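Local coordinates for porin (Pseudomonas aeruginosa, PDB 3T24), which forms a beta-barrel channel of the OprD family in the bacterial outer membrane and probably lets small carboxylate-bearing substrates through, at residues Y209-L214 with K219-G224; G177-V182 with F285-G290; L133-Q138 with N289-Y294; W243-D248 with N253-A258. All blocks are in the same frame, centred on the assembly; numbering follows the deposited sequence.

The four contacts illustrate how a porin barrel combines a regular wall with loops folded into it. Contacts 1 and 4, centres about 10 Å apart, are successive hairpins of the wall; strands 218-230 and 235-248 are neighbours there, so the hairpins lie side by side. Contacts 2 and 3, centres about 14 Å apart, both end on the loop between strands 270-280 and 310-319 and share Asn289 and Gly290. Along the chain both hairpins fall between the two halves of each loop contact. The loop packs on the wall through Phe285 and Ala286, then runs inward to contact 3, whose centre is about 7 Å from that of the chain, consistent with loops that narrow an OprD-type channel.

Contact 1: Y209-L214 with K219-G224; sequences YHYGKL and KQHYLG. With C8E ((hydroxyethyloxy)tri(ethyloxy)octane), chain J.
Tyr211 and His221 meet across a pair of antiparallel strands, and Tyr211 can be followed outward atom by atom. Its CG is anti to the backbone N (chi1 173°), which leans the ring along its own strand, toward Lys213, with one edge beside His221. CB rests on the detergent, 3.6 Å from C8E C13, and C8E C11 sits over the middle of one ring face. On the edge nearer the second strand, CD1 lies 3.7 Å from His221 CE1, an edge-to-face pair with the imidazole offering its face. At the tip, OH passes 4.1 Å from Lys219 CD. This is a beta hairpin of the barrel wall, with hydrogen-bonded pairs at His210-Tyr222 and Gly212-Gln220; the detergent marks the face bearing the aromatics as probably membrane-facing. Tyr209 completes the aromatic cluster: its OH accepts a bond from His221 ND1 (2.8 Å), lying almost in the imidazole plane, while its CD1 meets Leu223 CD1 at 3.8 Å.

Contact 2: G177-V182 with F285-G290; sequences GKRQIV and FAYING
Arg179 and Tyr287 approach each other at about a right angle, their guanidinium and ring planes turned 69° apart. The arginine chain is extended from CG to NE and delivers NH2 to within 3.3 Å of Tyr287 OH. Both groups share a partner: Asp303 OD2 forms a salt bridge with Arg179 NH2 and a hydrogen bond with Tyr287 OH, which probably sets their orientation, the carboxylate gathering the two tips round one oxygen. Tyr287 reaches this point because its CG stands between the backbone N and the carbonyl carbon (chi1 61°), a rotation that swings the phenol toward the arginine. A second touch lies beside the first, where the methyl CD1 of Ile181 rests 3.8 Å from the carbonyl oxygen Phe285 O; the Phe285 ring itself turns the other way. The contact thus joins two irregular loops, one following strand 150-161 and the other strand 270-280. Behind them stands the barrel wall: Phe285 packs on Tyr222 of strand 218-230, Ala244 of strand 235-248 and Ala258 of strand 255-267, while Ala286 O accepts a hydrogen bond from Gln220 NE2.

Contact 3: L133-Q138 with N289-Y294; sequences LPQTFQ and NGADPY
In a loop folded into the porin barrel, between strands 270-280 and 310-319, Gly290 and Ala291 meet Gln135, just before the short strand 136-138. The centre of the contact lies about 7 Å from the centre of the chain, a position consistent with the inward-folded loops that constrict channels of the OprD family. The reach is made by a single side chain. Gln135 has CG anti to the backbone N (chi1 177°) and stays extended beyond it, so its amide is carried straight to the Gly290-Ala291 peptide. The two amide planes are inclined at roughly 50°, and the touch is one of packing: Gln135 NE2 comes within 3.1 Å of Gly290 C, and Gln135 OE1 within 3.2 Å of Ala291 CA. The polar needs of the glutamine are met elsewhere, OE1 by the backbone N of Asn128 and NE2 by Gln162 OE1; these two bonds fix which way round the amide sits. Gln162 also donates to Asn289 O, and so links both sides. Gly290, with a backbone conformation suited to glycine (phi 104°), presents no side chain to the amide. Just beyond it, the methyl carbon CB of Ala291 lies 3.5 Å from Gln135 OE1.

Contact 4: W243-D248 with N253-A258; sequences WARSTD and NVDNKA
Arg245 grips Asp255 end-on, NH1 and NH2 each donating at 2.9 Å to the single oxygen OD1 of Asp255 in a salt bridge. OD1 lies in the guanidinium plane, while the carboxylate is turned 67° against it; OD2, the other oxygen, is held by the backbone N of Asp282. Arg245 NH1 also donates to Asn256 O at 3.1 Å, arriving from above the carbonyl plane. That oxygen already takes the nearly straight bond from Ser246 N (2.8 Å, 177°), so two donors share it from different directions. A bend at chi2 folds the arginine across to these acceptors. Over one face of its guanidinium lies Lys257 NZ, 4.0 Å from Arg245 NH2, a pairing of like charges that Asp255 may ease. Packing spreads from here: Arg245 CD touches Lys257 CG at 3.9 Å, and Trp243 runs alongside the same lysine. Beneath, on the face with Ala244, Asn256 and Ala258, Ser246 CB meets Val254 CG1 at 3.9 Å, and Ser246 OG and Asn256 ND2 turn to Gln220 and to Thr283 O. Reciprocal backbone bonds pair Ala244 with Ala258 and Ser246 with Asn256, and the strand axes run at 178°: an antiparallel hairpin of the kind from which outer-membrane porin barrels are built.

Contact 1: Y209-L214 with K219-G224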
loop_
_atom_site.group_PDB
_atom_site.type_symbol
_atom_site.label_atom_id
_atom_site.label_comp_id
_atom_site.label_asym_id
_atom_site.label_seq_id
_atom_site.Cartn_x
_atom_site.Cartn_y
_atom_site.Cartn_z
ATOM N N TYR A 209 -12.202 8.869 10.134
ATOM C CA TYR A 209 -11.629 8.532 11.423
ATOM C C TYR A 209 -11.463 6.999 11.477
ATOM O O TYR A 209 -12.414 6.251 11.304
ATOM C CB TYR A 209 -12.526 9.077 12.549
ATOM C CG TYR A 209 -12.096 8.734 13.954
ATOM C CD1 TYR A 209 -11.192 9.523 14.636
ATOM C CD2 TYR A 209 -12.617 7.636 14.609
ATOM C CE1 TYR A 209 -10.805 9.221 15.928
ATOM C CE2 TYR A 209 -12.237 7.322 15.899
ATOM C CZ TYR A 209 -11.329 8.121 16.554
ATOM O OH TYR A 209 -10.944 7.821 17.840
ATOM N N HIS A 210 -10.240 6.537 11.690
ATOM C CA HIS A 210 -9.977 5.110 11.712
ATOM C C HIS A 210 -9.152 4.732 12.925
ATOM O O HIS A 210 -8.241 5.458 13.314
ATOM C CB HIS A 210 -9.261 4.668 10.415
ATOM C CG HIS A 210 -10.139 4.758 9.204
ATOM N ND1 HIS A 210 -10.877 3.692 8.751
ATOM C CD2 HIS A 210 -10.439 5.803 8.401
ATOM C CE1 HIS A 210 -11.584 4.070 7.696
ATOM N NE2 HIS A 210 -11.341 5.348 7.468
ATOM N N TYR A 211 -9.501 3.582 13.496
ATOM C CA TYR A 211 -8.811 2.978 14.616
ATOM C C TYR A 211 -8.272 1.602 14.243
ATOM O O TYR A 211 -8.959 0.801 13.611
ATOM C CB TYR A 211 -9.797 2.808 15.756
ATOM C CG TYR A 211 -9.282 2.038 16.956
ATOM C CD1 TYR A 211 -8.555 2.682 17.965
ATOM C CD2 TYR A 211 -9.561 0.680 17.107
ATOM C CE1 TYR A 211 -8.103 1.988 19.088
ATOM C CE2 TYR A 211 -9.116 -0.024 18.215
ATOM C CZ TYR A 211 -8.389 0.640 19.207
ATOM O OH TYR A 211 -7.955 -0.048 20.316
ATOM N N GLY A 212 -7.047 1.328 14.658
ATOM C CA GLY A 212 -6.460 0.014 14.511
ATOM C C GLY A 212 -5.643 -0.375 15.735
ATOM O O GLY A 212 -4.915 0.442 16.302
ATOM N N LYS A 213 -5.753 -1.634 16.138
ATOM C CA LYS A 213 -4.959 -2.141 17.241
ATOM C C LYS A 213 -4.309 -3.480 16.929
ATOM O O LYS A 213 -4.983 -4.493 16.776
ATOM C CB LYS A 213 -5.810 -2.251 18.512
ATOM C CG LYS A 213 -5.018 -2.713 19.726
ATOM C CD LYS A 213 -5.933 -2.948 20.911
ATOM C CE LYS A 213 -5.513 -4.205 21.635
ATOM N NZ LYS A 213 -6.600 -4.715 22.492
ATOM N N LEU A 214 -2.989 -3.489 16.830
ATOM C CA LEU A 214 -2.262 -4.743 16.724
ATOM C C LEU A 214 -1.986 -5.205 18.155
ATOM O O LEU A 214 -1.151 -4.627 18.862
ATOM C CB LEU A 214 -0.971 -4.568 15.934
ATOM C CG LEU A 214 -0.170 -5.844 15.668
ATOM C CD1 LEU A 214 -1.004 -6.890 14.854
ATOM C CD2 LEU A 214 1.173 -5.529 14.969
ATOM N N LYS A 219 -1.761 0.859 19.436
ATOM C CA LYS A 219 -3.073 1.372 19.075
ATOM C C LYS A 219 -2.822 2.590 18.219
ATOM O O LYS A 219 -1.877 3.346 18.453
ATOM C CB LYS A 219 -3.841 1.841 20.306
ATOM C CG LYS A 219 -3.850 0.895 21.465
ATOM C CD LYS A 219 -4.827 1.375 22.526
ATOM C CE LYS A 219 -4.363 0.964 23.903
ATOM N NZ LYS A 219 -3.109 1.688 24.271
ATOM N N GLN A 220 -3.693 2.825 17.256
ATOM C CA GLN A 220 -3.498 3.950 16.369
ATOM C C GLN A 220 -4.847 4.557 16.017
ATOM O O GLN A 220 -5.808 3.834 15.732
ATOM C CB GLN A 220 -2.782 3.482 15.113
ATOM C CG GLN A 220 -2.462 4.571 14.095
ATOM C CD GLN A 220 -1.676 4.005 12.925
ATOM O OE1 GLN A 220 -2.255 3.587 11.923
ATOM N NE2 GLN A 220 -0.354 3.954 13.065
ATOM N N HIS A 221 -4.906 5.887 16.073
ATOM C CA HIS A 221 -6.056 6.655 15.611
ATOM C C HIS A 221 -5.587 7.439 14.398
ATOM O O HIS A 221 -4.568 8.137 14.457
ATOM C CB HIS A 221 -6.554 7.619 16.704
ATOM C CG HIS A 221 -7.015 6.920 17.946
ATOM N ND1 HIS A 221 -8.344 6.816 18.291
ATOM C CD2 HIS A 221 -6.324 6.256 18.903
ATOM C CE1 HIS A 221 -8.455 6.128 19.417
ATOM N NE2 HIS A 221 -7.242 5.783 19.809
ATOM N N TYR A 222 -6.304 7.292 13.292
ATOM C CA TYR A 222 -5.938 7.973 12.068
ATOM C C TYR A 222 -7.044 8.934 11.683
ATOM O O TYR A 222 -8.193 8.525 11.529
ATOM C CB TYR A 222 -5.728 6.964 10.934
ATOM C CG TYR A 222 -4.590 7.332 10.035
ATOM C CD1 TYR A 222 -3.403 6.584 10.031
ATOM C CD2 TYR A 222 -4.678 8.435 9.199
ATOM C CE1 TYR A 222 -2.341 6.927 9.215
ATOM C CE2 TYR A 222 -3.615 8.796 8.386
ATOM C CZ TYR A 222 -2.444 8.041 8.399
ATOM O OH TYR A 222 -1.391 8.397 7.586
ATOM N N LEU A 223 -6.717 10.207 11.524
ATOM C CA LEU A 223 -7.710 11.159 11.040
ATOM C C LEU A 223 -7.359 11.603 9.635
ATOM O O LEU A 223 -6.197 11.797 9.310
ATOM C CB LEU A 223 -7.825 12.371 11.956
ATOM C CG LEU A 223 -8.587 12.245 13.277
ATOM C CD1 LEU A 223 -7.855 11.325 14.226
ATOM C CD2 LEU A 223 -8.751 13.618 13.912
ATOM N N GLY A 224 -8.372 11.747 8.798
ATOM C CA GLY A 224 -8.160 12.173 7.434
ATOM C C GLY A 224 -9.165 13.211 6.991
ATOM O O GLY A 224 -10.282 13.296 7.519
HETATM C C1 C8E J . -13.793 -7.200 16.503
HETATM C C2 C8E J . -13.563 -5.812 15.909
HETATM C C3 C8E J . -13.206 -4.815 17.008
HETATM C C4 C8E J . -13.314 -3.353 16.571
HETATM C C5 C8E J . -12.819 -2.401 17.670
HETATM C C6 C8E J . -13.916 -1.493 18.258
HETATM C C7 C8E J . -13.375 -0.188 18.861
HETATM C C8 C8E J . -13.287 -0.151 20.391
HETATM O O9 C8E J . -12.164 0.622 20.831
HETATM C C10 C8E J . -12.413 2.019 21.040
HETATM C C11 C8E J . -11.876 2.854 19.872
HETATM O O12 C8E J . -12.702 2.637 18.737
HETATM C C13 C8E J . -12.642 3.635 17.728
HETATM C C14 C8E J . -14.042 4.025 17.229
HETATM O O15 C8E J . -14.306 3.593 15.901
HETATM C C16 C8E J . -14.553 4.640 14.979
HETATM C C17 C8E J . -15.982 4.594 14.428
HETATM O O18 C8E J . -16.200 5.631 13.485
#

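Contact 2: G177-V182 with F285-G290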
loop_
_atom_site.group_PDB
_atom_site.type_symbol
_atom_site.label_atom_id
_atom_site.label_comp_id
_atom_site.label_asym_id
_atom_site.label_seq_id
_atom_site.Cartn_x
_atom_site.Cartn_y
_atom_site.Cartn_z
ATOM N N GLY A 177 15.776 0.210 10.864
ATOM C CA GLY A 177 16.230 1.544 10.509
ATOM C C GLY A 177 16.404 2.414 11.753
ATOM O O GLY A 177 16.891 1.965 12.774
ATOM N N LYS A 178 15.966 3.659 11.686
ATOM C CA LYS A 178 16.006 4.504 12.870
ATOM C C LYS A 178 14.589 4.795 13.383
ATOM O O LYS A 178 14.339 5.864 13.936
ATOM C CB LYS A 178 16.763 5.796 12.550
ATOM C CG LYS A 178 18.209 5.561 12.143
ATOM C CD LYS A 178 18.987 4.928 13.291
ATOM C CE LYS A 178 20.452 4.795 12.926
ATOM N NZ LYS A 178 21.235 4.281 14.052
ATOM N N ARG A 179 13.672 3.851 13.162
ATOM C CA ARG A 179 12.291 3.958 13.645
ATOM C C ARG A 179 12.309 3.914 15.153
ATOM O O ARG A 179 11.452 4.491 15.831
ATOM C CB ARG A 179 11.409 2.806 13.109
ATOM C CG ARG A 179 11.172 2.838 11.608
ATOM C CD ARG A 179 10.308 1.667 11.111
ATOM N NE ARG A 179 10.045 1.773 9.665
ATOM C CZ ARG A 179 10.789 1.156 8.761
ATOM N NH1 ARG A 179 11.798 0.403 9.162
ATOM N NH2 ARG A 179 10.533 1.271 7.478
ATOM N N GLN A 180 13.284 3.187 15.673
ATOM C CA GLN A 180 13.496 3.186 17.090
ATOM C C GLN A 180 12.295 2.521 17.822
ATOM O O GLN A 180 11.994 2.764 19.003
ATOM C CB GLN A 180 13.743 4.630 17.429
ATOM C CG GLN A 180 13.025 5.142 18.549
ATOM C CD GLN A 180 13.752 4.850 19.784
ATOM O OE1 GLN A 180 14.675 4.034 19.799
ATOM N NE2 GLN A 180 13.339 5.488 20.847
ATOM N N ILE A 181 11.614 1.647 17.085
ATOM C CA ILE A 181 10.565 0.820 17.656
ATOM C C ILE A 181 11.151 -0.404 18.353
ATOM O O ILE A 181 11.914 -1.176 17.785
ATOM C CB ILE A 181 9.568 0.378 16.602
ATOM C CG1 ILE A 181 8.748 1.588 16.149
ATOM C CG2 ILE A 181 8.699 -0.726 17.152
ATOM C CD1 ILE A 181 8.038 1.377 14.870
ATOM N N VAL A 182 10.806 -0.557 19.613
ATOM C CA VAL A 182 11.400 -1.596 20.419
ATOM C C VAL A 182 10.298 -2.436 21.029
ATOM O O VAL A 182 9.342 -1.929 21.607
ATOM C CB VAL A 182 12.332 -1.005 21.549
ATOM C CG1 VAL A 182 12.735 -2.084 22.515
ATOM C CG2 VAL A 182 13.576 -0.370 20.929
ATOM N N PHE A 285 6.615 6.025 12.668
ATOM C CA PHE A 285 5.261 5.518 12.378
ATOM C C PHE A 285 5.059 4.013 12.620
ATOM O O PHE A 285 5.944 3.201 12.334
ATOM C CB PHE A 285 4.915 5.846 10.937
ATOM C CG PHE A 285 3.477 5.607 10.582
ATOM C CD1 PHE A 285 2.469 6.317 11.212
ATOM C CD2 PHE A 285 3.134 4.682 9.599
ATOM C CE1 PHE A 285 1.129 6.099 10.882
ATOM C CE2 PHE A 285 1.818 4.474 9.256
ATOM C CZ PHE A 285 0.807 5.182 9.888
ATOM N N ALA A 286 3.898 3.650 13.157
ATOM C CA ALA A 286 3.574 2.240 13.436
ATOM C C ALA A 286 2.694 1.601 12.355
ATOM O O ALA A 286 1.610 2.121 12.038
ATOM C CB ALA A 286 2.892 2.106 14.793
ATOM N N TYR A 287 3.157 0.483 11.791
ATOM C CA TYR A 287 2.339 -0.273 10.813
ATOM C C TYR A 287 2.722 -1.744 10.704
ATOM O O TYR A 287 3.860 -2.114 10.986
ATOM C CB TYR A 287 2.312 0.397 9.427
ATOM C CG TYR A 287 3.660 0.542 8.717
ATOM C CD1 TYR A 287 3.942 -0.180 7.561
ATOM C CD2 TYR A 287 4.618 1.435 9.174
ATOM C CE1 TYR A 287 5.151 -0.027 6.891
ATOM C CE2 TYR A 287 5.828 1.597 8.514
ATOM C CZ TYR A 287 6.094 0.862 7.372
ATOM O OH TYR A 287 7.305 1.014 6.708
ATOM N N ILE A 288 1.752 -2.580 10.325
ATOM C CA ILE A 288 1.979 -4.026 10.258
ATOM C C ILE A 288 3.182 -4.337 9.386
ATOM O O ILE A 288 3.339 -3.785 8.298
ATOM C CB ILE A 288 0.711 -4.823 9.773
ATOM C CG1 ILE A 288 -0.417 -4.693 10.808
ATOM C CG2 ILE A 288 1.018 -6.300 9.553
ATOM C CD1 ILE A 288 -1.798 -4.766 10.204
ATOM N N ASN A 289 4.043 -5.212 9.892
ATOM C CA ASN A 289 5.223 -5.603 9.156
ATOM C C ASN A 289 4.820 -6.323 7.857
ATOM O O ASN A 289 4.077 -7.290 7.894
ATOM C CB ASN A 289 6.086 -6.515 10.012
ATOM C CG ASN A 289 7.389 -6.858 9.340
ATOM O OD1 ASN A 289 7.982 -6.027 8.678
ATOM N ND2 ASN A 289 7.817 -8.085 9.468
ATOM N N GLY A 290 5.315 -5.835 6.724
ATOM C CA GLY A 290 4.959 -6.377 5.439
ATOM C C GLY A 290 3.969 -5.481 4.715
ATOM O O GLY A 290 3.924 -5.473 3.492
#

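Contact 3: L133-Q138 with N289-Y294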
loop_
_atom_site.group_PDB
_atom_site.type_symbol
_atom_site.label_atom_id
_atom_site.label_comp_id
_atom_site.label_asym_id
_atom_site.label_seq_id
_atom_site.Cartn_x
_atom_site.Cartn_y
_atom_site.Cartn_z
ATOM N N LEU A 133 3.306 -11.260 -5.873
ATOM C CA LEU A 133 2.053 -11.695 -5.304
ATOM C C LEU A 133 1.674 -10.766 -4.142
ATOM O O LEU A 133 2.536 -10.299 -3.390
ATOM C CB LEU A 133 2.204 -13.132 -4.798
ATOM C CG LEU A 133 2.737 -14.166 -5.807
ATOM C CD1 LEU A 133 2.783 -15.562 -5.184
ATOM C CD2 LEU A 133 1.920 -14.188 -7.102
ATOM N N PRO A 134 0.384 -10.481 -4.007
ATOM C CA PRO A 134 -0.105 -9.603 -2.935
ATOM C C PRO A 134 0.053 -10.216 -1.547
ATOM O O PRO A 134 0.017 -11.432 -1.376
ATOM C CB PRO A 134 -1.604 -9.419 -3.271
ATOM C CG PRO A 134 -1.958 -10.606 -4.105
ATOM C CD PRO A 134 -0.699 -10.979 -4.880
ATOM N N GLN A 135 0.273 -9.350 -0.569
ATOM C CA GLN A 135 0.142 -9.704 0.833
ATOM C C GLN A 135 -1.357 -9.874 1.099
ATOM O O GLN A 135 -2.160 -9.061 0.648
ATOM C CB GLN A 135 0.716 -8.553 1.687
ATOM C CG GLN A 135 0.591 -8.712 3.192
ATOM C CD GLN A 135 1.000 -7.451 3.944
ATOM O OE1 GLN A 135 0.637 -6.343 3.552
ATOM N NE2 GLN A 135 1.777 -7.617 5.020
ATOM N N THR A 136 -1.744 -10.934 1.803
ATOM C CA THR A 136 -3.142 -11.116 2.167
ATOM C C THR A 136 -3.264 -11.425 3.651
ATOM O O THR A 136 -2.284 -11.757 4.298
ATOM C CB THR A 136 -3.789 -12.294 1.412
ATOM O OG1 THR A 136 -3.233 -13.524 1.898
ATOM C CG2 THR A 136 -3.577 -12.182 -0.113
ATOM N N PHE A 137 -4.485 -11.362 4.171
ATOM C CA PHE A 137 -4.748 -11.618 5.582
ATOM C C PHE A 137 -5.890 -12.615 5.758
ATOM O O PHE A 137 -6.714 -12.781 4.869
ATOM C CB PHE A 137 -5.107 -10.309 6.293
ATOM C CG PHE A 137 -3.964 -9.332 6.375
ATOM C CD1 PHE A 137 -3.698 -8.478 5.327
ATOM C CD2 PHE A 137 -3.147 -9.292 7.492
ATOM C CE1 PHE A 137 -2.648 -7.619 5.390
ATOM C CE2 PHE A 137 -2.087 -8.412 7.567
ATOM C CZ PHE A 137 -1.842 -7.566 6.517
ATOM N N GLN A 138 -5.937 -13.267 6.915
ATOM C CA GLN A 138 -7.082 -14.094 7.272
ATOM C C GLN A 138 -7.843 -13.422 8.404
ATOM O O GLN A 138 -7.249 -12.942 9.366
ATOM C CB GLN A 138 -6.629 -15.493 7.710
ATOM C CG GLN A 138 -5.763 -16.222 6.697
ATOM C CD GLN A 138 -6.545 -16.660 5.474
ATOM O OE1 GLN A 138 -7.605 -17.272 5.594
ATOM N NE2 GLN A 138 -6.032 -16.343 4.291
ATOM N N ASN A 289 4.043 -5.212 9.892
ATOM C CA ASN A 289 5.223 -5.603 9.156
ATOM C C ASN A 289 4.820 -6.323 7.857
ATOM O O ASN A 289 4.077 -7.290 7.894
ATOM C CB ASN A 289 6.086 -6.515 10.012
ATOM C CG ASN A 289 7.389 -6.858 9.340
ATOM O OD1 ASN A 289 7.982 -6.027 8.678
ATOM N ND2 ASN A 289 7.817 -8.085 9.468
ATOM N N GLY A 290 5.315 -5.835 6.724
ATOM C CA GLY A 290 4.959 -6.377 5.439
ATOM C C GLY A 290 3.969 -5.481 4.715
ATOM O O GLY A 290 3.924 -5.473 3.492
ATOM N N ALA A 291 3.172 -4.717 5.454
ATOM C CA ALA A 291 2.229 -3.840 4.781
ATOM C C ALA A 291 2.925 -2.559 4.362
ATOM O O ALA A 291 4.086 -2.353 4.699
ATOM C CB ALA A 291 1.043 -3.534 5.677
ATOM N N ASP A 292 2.204 -1.718 3.629
ATOM C CA ASP A 292 2.627 -0.359 3.299
ATOM C C ASP A 292 2.091 0.629 4.324
ATOM O O ASP A 292 0.917 0.541 4.739
ATOM C CB ASP A 292 2.045 0.082 1.953
ATOM C CG ASP A 292 2.567 -0.730 0.783
ATOM O OD1 ASP A 292 3.514 -1.513 0.975
ATOM O OD2 ASP A 292 2.009 -0.590 -0.335
ATOM N N PRO A 293 2.907 1.628 4.685
ATOM C CA PRO A 293 2.362 2.600 5.623
ATOM C C PRO A 293 1.582 3.595 4.811
ATOM O O PRO A 293 2.031 4.010 3.757
ATOM C CB PRO A 293 3.614 3.273 6.186
ATOM C CG PRO A 293 4.551 3.291 5.004
ATOM C CD PRO A 293 4.209 2.060 4.147
ATOM N N TYR A 294 0.427 3.989 5.308
ATOM C CA TYR A 294 -0.334 5.004 4.646
ATOM C C TYR A 294 0.258 6.377 4.957
ATOM O O TYR A 294 -0.223 7.074 5.838
ATOM C CB TYR A 294 -1.778 4.896 5.121
ATOM C CG TYR A 294 -2.744 5.727 4.330
ATOM C CD1 TYR A 294 -2.854 5.579 2.942
ATOM C CD2 TYR A 294 -3.578 6.645 4.969
ATOM C CE1 TYR A 294 -3.762 6.352 2.210
ATOM C CE2 TYR A 294 -4.492 7.408 4.248
ATOM C CZ TYR A 294 -4.579 7.262 2.876
ATOM O OH TYR A 294 -5.483 8.040 2.180
#

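Contact 4: W243-D248 with N253-A258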
loop_
_atom_site.group_PDB
_atom_site.type_symbol
_atom_site.label_atom_id
_atom_site.label_comp_id
_atom_site.label_asym_id
_atom_site.label_seq_id
_atom_site.Cartn_x
_atom_site.Cartn_y
_atom_site.Cartn_z
ATOM N N TRP A 243 -3.428 12.733 9.844
ATOM C CA TRP A 243 -2.801 12.812 11.155
ATOM C C TRP A 243 -3.097 11.558 11.943
ATOM O O TRP A 243 -4.241 11.153 12.063
ATOM C CB TRP A 243 -3.309 14.041 11.913
ATOM C CG TRP A 243 -2.582 14.256 13.184
ATOM C CD1 TRP A 243 -1.391 14.909 13.352
ATOM C CD2 TRP A 243 -2.982 13.811 14.481
ATOM N NE1 TRP A 243 -1.033 14.907 14.677
ATOM C CE2 TRP A 243 -1.992 14.240 15.392
ATOM C CE3 TRP A 243 -4.084 13.101 14.964
ATOM C CZ2 TRP A 243 -2.069 13.974 16.754
ATOM C CZ3 TRP A 243 -4.162 12.839 16.311
ATOM C CH2 TRP A 243 -3.159 13.272 17.195
ATOM N N ALA A 244 -2.055 10.929 12.470
ATOM C CA ALA A 244 -2.225 9.660 13.163
ATOM C C ALA A 244 -1.476 9.682 14.478
ATOM O O ALA A 244 -0.325 10.110 14.541
ATOM C CB ALA A 244 -1.716 8.513 12.304
ATOM N N ARG A 245 -2.144 9.209 15.521
ATOM C CA ARG A 245 -1.538 9.048 16.824
ATOM C C ARG A 245 -1.421 7.544 17.065
ATOM O O ARG A 245 -2.419 6.808 16.985
ATOM C CB ARG A 245 -2.413 9.729 17.891
ATOM C CG ARG A 245 -1.999 9.508 19.342
ATOM C CD ARG A 245 -0.534 9.823 19.491
ATOM N NE ARG A 245 -0.075 9.912 20.875
ATOM C CZ ARG A 245 1.160 9.603 21.252
ATOM N NH1 ARG A 245 2.032 9.175 20.348
ATOM N NH2 ARG A 245 1.524 9.708 22.525
ATOM N N SER A 246 -0.197 7.086 17.316
ATOM C CA SER A 246 0.033 5.683 17.621
ATOM C C SER A 246 0.607 5.608 19.019
ATOM O O SER A 246 1.393 6.456 19.416
ATOM C CB SER A 246 0.994 5.020 16.632
ATOM O OG SER A 246 0.673 5.325 15.291
ATOM N N THR A 247 0.216 4.578 19.757
ATOM C CA THR A 247 0.557 4.479 21.157
ATOM C C THR A 247 0.800 2.999 21.431
ATOM O O THR A 247 0.328 2.140 20.686
ATOM C CB THR A 247 -0.608 5.044 21.983
ATOM O OG1 THR A 247 -0.107 5.971 22.937
ATOM C CG2 THR A 247 -1.402 3.954 22.681
ATOM N N ASP A 248 1.548 2.674 22.472
ATOM C CA ASP A 248 1.901 1.275 22.669
ATOM C C ASP A 248 0.753 0.463 23.290
ATOM O O ASP A 248 -0.197 1.030 23.808
ATOM C CB ASP A 248 3.147 1.177 23.540
ATOM C CG ASP A 248 2.832 1.368 24.981
ATOM O OD1 ASP A 248 2.472 0.358 25.629
ATOM O OD2 ASP A 248 2.921 2.524 25.449
ATOM N N ASN A 253 7.353 0.095 22.717
ATOM C CA ASN A 253 7.592 1.467 23.169
ATOM C C ASN A 253 6.987 2.444 22.173
ATOM O O ASN A 253 7.301 3.636 22.191
ATOM C CB ASN A 253 9.093 1.763 23.308
ATOM C CG ASN A 253 9.804 1.792 21.952
ATOM O OD1 ASN A 253 9.323 1.195 20.966
ATOM N ND2 ASN A 253 10.956 2.467 21.892
ATOM N N VAL A 254 6.141 1.925 21.291
ATOM C CA VAL A 254 5.534 2.752 20.261
ATOM C C VAL A 254 4.953 4.045 20.836
ATOM O O VAL A 254 4.195 4.030 21.802
ATOM C CB VAL A 254 4.443 1.978 19.463
ATOM C CG1 VAL A 254 3.550 2.954 18.682
ATOM C CG2 VAL A 254 5.094 0.938 18.529
ATOM N N ASP A 255 5.307 5.162 20.221
ATOM C CA ASP A 255 4.830 6.471 20.658
ATOM C C ASP A 255 5.073 7.474 19.532
ATOM O O ASP A 255 6.190 7.985 19.361
ATOM C CB ASP A 255 5.558 6.904 21.926
ATOM C CG ASP A 255 5.388 8.381 22.211
ATOM O OD1 ASP A 255 4.234 8.860 22.131
ATOM O OD2 ASP A 255 6.408 9.065 22.481
ATOM N N ASN A 256 4.040 7.732 18.738
ATOM C CA ASN A 256 4.246 8.460 17.501
ATOM C C ASN A 256 3.067 9.309 17.099
ATOM O O ASN A 256 1.905 8.904 17.233
ATOM C CB ASN A 256 4.591 7.468 16.369
ATOM C CG ASN A 256 4.652 8.130 14.986
ATOM O OD1 ASN A 256 3.709 8.044 14.186
ATOM N ND2 ASN A 256 5.777 8.751 14.687
ATOM N N LYS A 257 3.377 10.487 16.589
ATOM C CA LYS A 257 2.388 11.271 15.878
ATOM C C LYS A 257 2.917 11.491 14.469
ATOM O O LYS A 257 4.100 11.772 14.274
ATOM C CB LYS A 257 2.122 12.596 16.591
ATOM C CG LYS A 257 1.995 12.449 18.092
ATOM C CD LYS A 257 1.559 13.750 18.763
ATOM C CE LYS A 257 1.407 13.582 20.271
ATOM N NZ LYS A 257 2.698 13.222 20.937
ATOM N N ALA A 258 2.049 11.343 13.485
ATOM C CA ALA A 258 2.470 11.453 12.106
ATOM C C ALA A 258 1.583 12.443 11.389
ATOM O O ALA A 258 0.457 12.117 11.027
ATOM C CB ALA A 258 2.393 10.098 11.424
HETATM O O HOH W 1 1.180 7.654 14.459
#